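Local coordinates for E3 ubiquitin-protein ligase HERC2 (PDB 4L1M), which probably attaches ubiquitin to substrate proteins as a HECT-type E3 ligase, here represented by its first RCC1-like domain, a seven-bladed beta-propeller, at residues W283-D287 / N288-G292; I45-E48 / G49-N52. One frame throughout, in Å; residues are numbered along the deposited sequence.

Interaction 1 of 2, residues W283-D287 / N288-G292; sequences WGKGD and NQRLG. With SO4 (sulfate ion), chain F.
R290 turns back over the loop that follows strand 280-284 and grips the carbonyl of D287 with its guanidinium group. The main bond runs from R290 NE to D287 O, 2.8 Å long and nearly straight (174° at the hydrogen), with the oxygen lying in the guanidinium plane; weak bonds from R290 N and NH2 converge on the same oxygen. CG sits between the backbone N and the carbonyl carbon (chi1 71°), and the bend at chi3 brings NE round to the D287 carbonyl. R290 NH2 also donates to a lone pair of N288 OD1, 2.9 Å away, in the amide plane but tilted from the guanidinium plane. The closely packed inner side belongs to L291, the third residue of the type I turn Q289-G292, whose branches lie against the carbonyls of K285 and G284: L291 CG is 3.3 Å from K285 O and L291 CD1 is 3.6 Å from G284 O, and F270 and V299 pack around the side chain. The outer side, with partly exposed K285, D287 and N288, is looser. There the extended K285 chain passes over one guanidinium face, its CD 4.0 Å from R290 NH1, and carries its amine to a sulfate probably taken up from the crystallisation liquor. K285 NZ donates to sulfate O3 at 3.0 Å and R290 NH2 to the same oxygen at 2.9 Å, while S268 OG supplies a further hydrogen bond to the ion. Lysine, arginine and serine together form a basic corner that takes up an anion in the crystal, where the sulfate probably balances the positive charge of K285 and R290.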
loop_
_atom_site.group_PDB
_atom_site.type_symbol
_atom_site.label_atom_id
_atom_site.label_comp_id
_atom_site.label_asym_id
_atom_site.label_seq_id
_atom_site.Cartn_x
_atom_site.Cartn_y
_atom_site.Cartn_z
ATOM N N TRP A 283 14.568 -3.628 2.506
ATOM C CA TRP A 283 15.208 -4.934 2.528
ATOM C C TRP A 283 14.324 -5.944 1.806
ATOM O O TRP A 283 13.156 -5.653 1.485
ATOM C CB TRP A 283 15.493 -5.347 3.954
ATOM C CG TRP A 283 14.290 -5.594 4.776
ATOM C CD1 TRP A 283 13.761 -6.804 5.077
ATOM C CD2 TRP A 283 13.501 -4.623 5.485
ATOM N NE1 TRP A 283 12.672 -6.663 5.906
ATOM C CE2 TRP A 283 12.482 -5.330 6.162
ATOM C CE3 TRP A 283 13.539 -3.235 5.600
ATOM C CZ2 TRP A 283 11.497 -4.687 6.934
ATOM C CZ3 TRP A 283 12.545 -2.598 6.360
ATOM C CH2 TRP A 283 11.548 -3.331 7.015
ATOM N N GLY A 284 14.904 -7.107 1.485
ATOM C CA GLY A 284 14.241 -8.120 0.660
ATOM C C GLY A 284 14.922 -8.360 -0.680
ATOM O O GLY A 284 16.143 -8.253 -0.788
ATOM N N LYS A 285 14.135 -8.702 -1.697
ATOM C CA LYS A 285 14.668 -9.080 -3.003
ATOM C C LYS A 285 15.269 -7.879 -3.744
ATOM O O LYS A 285 14.689 -6.776 -3.731
ATOM C CB LYS A 285 13.546 -9.653 -3.836
ATOM C CG LYS A 285 13.955 -10.343 -5.126
ATOM C CD LYS A 285 12.755 -11.012 -5.772
ATOM C CE LYS A 285 13.170 -11.728 -7.049
ATOM N NZ LYS A 285 12.011 -12.256 -7.830
ATOM N N GLY A 286 16.398 -8.103 -4.406
ATOM C CA GLY A 286 17.205 -7.039 -4.955
ATOM C C GLY A 286 17.069 -6.843 -6.455
ATOM O O GLY A 286 17.537 -5.843 -6.987
ATOM N N ASP A 287 16.396 -7.756 -7.135
ATOM C CA ASP A 287 16.339 -7.724 -8.592
ATOM C C ASP A 287 15.721 -6.424 -9.087
ATOM O O ASP A 287 14.809 -5.865 -8.470
ATOM C CB ASP A 287 15.501 -8.881 -9.161
ATOM C CG ASP A 287 16.050 -10.253 -8.815
ATOM O OD1 ASP A 287 16.875 -10.370 -7.879
ATOM O OD2 ASP A 287 15.599 -11.238 -9.449
ATOM N N ASN A 288 16.216 -5.960 -10.225
ATOM C CA ASN A 288 15.663 -4.803 -10.902
ATOM C C ASN A 288 15.804 -3.535 -10.065
ATOM O O ASN A 288 15.065 -2.588 -10.269
ATOM C CB ASN A 288 14.195 -5.072 -11.256
ATOM C CG ASN A 288 13.981 -6.452 -11.835
ATOM O OD1 ASN A 288 13.335 -7.300 -11.236
ATOM N ND2 ASN A 288 14.544 -6.691 -12.982
ATOM N N GLN A 289 16.756 -3.536 -9.126
ATOM C CA GLN A 289 17.087 -2.366 -8.299
ATOM C C GLN A 289 15.945 -1.894 -7.408
ATOM O O GLN A 289 15.948 -0.741 -6.976
ATOM C CB GLN A 289 17.528 -1.176 -9.162
ATOM C CG GLN A 289 18.710 -1.434 -10.074
ATOM C CD GLN A 289 19.987 -1.601 -9.290
ATOM O OE1 GLN A 289 19.991 -1.552 -8.057
ATOM N NE2 GLN A 289 21.074 -1.805 -9.982
ATOM N N ARG A 290 15.002 -2.776 -7.099
ATOM C CA ARG A 290 13.821 -2.376 -6.364
ATOM C C ARG A 290 14.100 -1.863 -4.954
ATOM O O ARG A 290 13.300 -1.126 -4.402
ATOM C CB ARG A 290 12.800 -3.515 -6.318
ATOM C CG ARG A 290 13.174 -4.696 -5.425
ATOM C CD ARG A 290 12.258 -5.874 -5.675
ATOM N NE ARG A 290 12.522 -6.503 -6.954
ATOM C CZ ARG A 290 11.748 -7.421 -7.503
ATOM N NH1 ARG A 290 10.639 -7.831 -6.892
ATOM N NH2 ARG A 290 12.076 -7.937 -8.679
ATOM N N LEU A 291 15.214 -2.232 -4.364
ATOM C CA LEU A 291 15.554 -1.761 -3.003
ATOM C C LEU A 291 16.175 -0.346 -2.936
ATOM O O LEU A 291 16.154 0.272 -1.874
ATOM C CB LEU A 291 16.544 -2.721 -2.346
ATOM C CG LEU A 291 16.101 -4.159 -2.291
ATOM C CD1 LEU A 291 17.216 -4.991 -1.716
ATOM C CD2 LEU A 291 14.818 -4.276 -1.467
ATOM N N GLY A 292 16.746 0.136 -4.042
ATOM C CA GLY A 292 17.313 1.492 -4.108
ATOM C C GLY A 292 18.709 1.708 -3.540
ATOM O O GLY A 292 19.157 2.827 -3.445
HETATM S S SO4 F . 9.204 -10.387 -9.098
HETATM O O1 SO4 F . 8.460 -9.133 -9.227
HETATM O O2 SO4 F . 8.540 -11.390 -9.967
HETATM O O3 SO4 F . 10.618 -10.260 -9.511
HETATM O O4 SO4 F . 9.203 -10.758 -7.665
#

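Interaction 2 of 2, residues I45-E48 / G49-N52; sequences IQCE and GLAN
The contact is the start of the one-turn helix 48-51, where C47 occupies the N-cap position just after the short edge strand 45-46. The C47 carbonyl serves two donors of this turn. A51 N approaches it in the carbonyl plane at 3.3 Å from C47 O, whereas L50 N comes from above that plane, 3.0 Å from C47 O and bent to 131° at the hydrogen. One residue on, N52 N donates to E48 O at 3.2 Å, tilted 22° from the carbonyl plane. In the fold, this turn leaves the four-stranded blade that joins both ends of the chain: strand 45-46 lies against strand 27-31, which pairs in turn with the C-terminal strand 374-379, the velcro closure of a beta-propeller. L50 folds back on the cap residue: with CG beside the backbone N and anti to the carbonyl carbon (chi1 -61°), its CD1 rests 3.7 Å from C47 CB and more distantly against the sulfur. L50 also packs on V27 of the closing blade and on F65 and I67 of the next. Exposed E48 takes part chiefly through its carbonyl, and the N52 side chain leads back beside that group without a hydrogen bond to it.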
loop_
_atom_site.group_PDB
_atom_site.type_symbol
_atom_site.label_atom_id
_atom_site.label_comp_id
_atom_site.label_asym_id
_atom_site.label_seq_id
_atom_site.Cartn_x
_atom_site.Cartn_y
_atom_site.Cartn_z
ATOM N N ILE A 45 2.023 12.934 -17.250
ATOM C CA ILE A 45 0.826 13.500 -17.878
ATOM C C ILE A 45 -0.163 14.016 -16.849
ATOM O O ILE A 45 -0.333 13.443 -15.769
ATOM C CB ILE A 45 0.174 12.551 -18.895
ATOM C CG1 ILE A 45 -0.559 11.417 -18.215
ATOM C CG2 ILE A 45 1.229 11.972 -19.826
ATOM C CD1 ILE A 45 -1.645 10.832 -19.096
ATOM N N GLN A 46 -0.786 15.132 -17.205
ATOM C CA GLN A 46 -1.709 15.835 -16.337
ATOM C C GLN A 46 -3.051 15.173 -16.532
ATOM O O GLN A 46 -3.555 15.165 -17.635
ATOM C CB GLN A 46 -1.772 17.335 -16.741
ATOM C CG GLN A 46 -2.797 18.161 -15.978
ATOM C CD GLN A 46 -2.549 18.207 -14.477
ATOM O OE1 GLN A 46 -3.436 17.843 -13.656
ATOM N NE2 GLN A 46 -1.341 18.654 -14.096
ATOM N N CYS A 47 -3.628 14.630 -15.472
ATOM C CA CYS A 47 -4.894 13.908 -15.582
ATOM C C CYS A 47 -6.091 14.758 -15.177
ATOM O O CYS A 47 -6.624 14.581 -14.089
ATOM C CB CYS A 47 -4.863 12.663 -14.683
ATOM S SG CYS A 47 -3.483 11.540 -14.945
ATOM N N GLU A 48 -6.546 15.670 -16.030
ATOM C CA GLU A 48 -7.585 16.608 -15.585
ATOM C C GLU A 48 -8.877 15.873 -15.221
ATOM O O GLU A 48 -9.646 16.326 -14.377
ATOM C CB GLU A 48 -7.871 17.699 -16.621
ATOM C CG GLU A 48 -6.695 18.618 -16.926
ATOM C CD GLU A 48 -5.913 18.191 -18.153
ATOM O OE1 GLU A 48 -6.130 17.051 -18.632
ATOM O OE2 GLU A 48 -5.095 19.000 -18.648
ATOM N N GLY A 49 -9.116 14.748 -15.877
ATOM C CA GLY A 49 -10.274 13.912 -15.572
ATOM C C GLY A 49 -10.344 13.529 -14.106
ATOM O O GLY A 49 -11.414 13.545 -13.521
ATOM N N LEU A 50 -9.189 13.237 -13.508
ATOM C CA LEU A 50 -9.091 12.922 -12.081
ATOM C C LEU A 50 -9.168 14.137 -11.167
ATOM O O LEU A 50 -9.700 14.055 -10.075
ATOM C CB LEU A 50 -7.773 12.210 -11.800
ATOM C CG LEU A 50 -7.571 10.889 -12.521
ATOM C CD1 LEU A 50 -6.206 10.321 -12.183
ATOM C CD2 LEU A 50 -8.664 9.885 -12.165
ATOM N N ALA A 51 -8.626 15.260 -11.609
ATOM C CA ALA A 51 -8.620 16.468 -10.807
ATOM C C ALA A 51 -10.043 16.944 -10.507
ATOM O O ALA A 51 -10.298 17.475 -9.418
ATOM C CB ALA A 51 -7.832 17.561 -11.512
ATOM N N ASN A 52 -10.957 16.776 -11.471
ATOM C CA ASN A 52 -12.375 17.154 -11.285
ATOM C C ASN A 52 -13.000 16.511 -10.054
ATOM O O ASN A 52 -13.809 17.116 -9.360
ATOM C CB ASN A 52 -13.205 16.773 -12.511
ATOM C CG ASN A 52 -12.869 17.602 -13.746
ATOM O OD1 ASN A 52 -12.054 18.522 -13.702
ATOM N ND2 ASN A 52 -13.518 17.284 -14.860
#

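Along the chain interaction 2 comes first and interaction 1 much later, in series. Their centres lie 31 Å apart and their nearest atoms about 21 Å, so the two do not touch. They share no sheet: residues 45-52 run from edge strand 45-46 of the ring-closing blade into helix 48-51, whereas residues 283-292 run from the end of strand 280-284, in the blade 261-267, 270-275, 280-284 and 302-304, into the loop after it. The carbonyl of R290 accepts a hydrogen bond from W335 NE1 of the next blade, and L50 packs on F65 and I67 of the blade beside its own, so residues of each contact also meet a neighbouring blade.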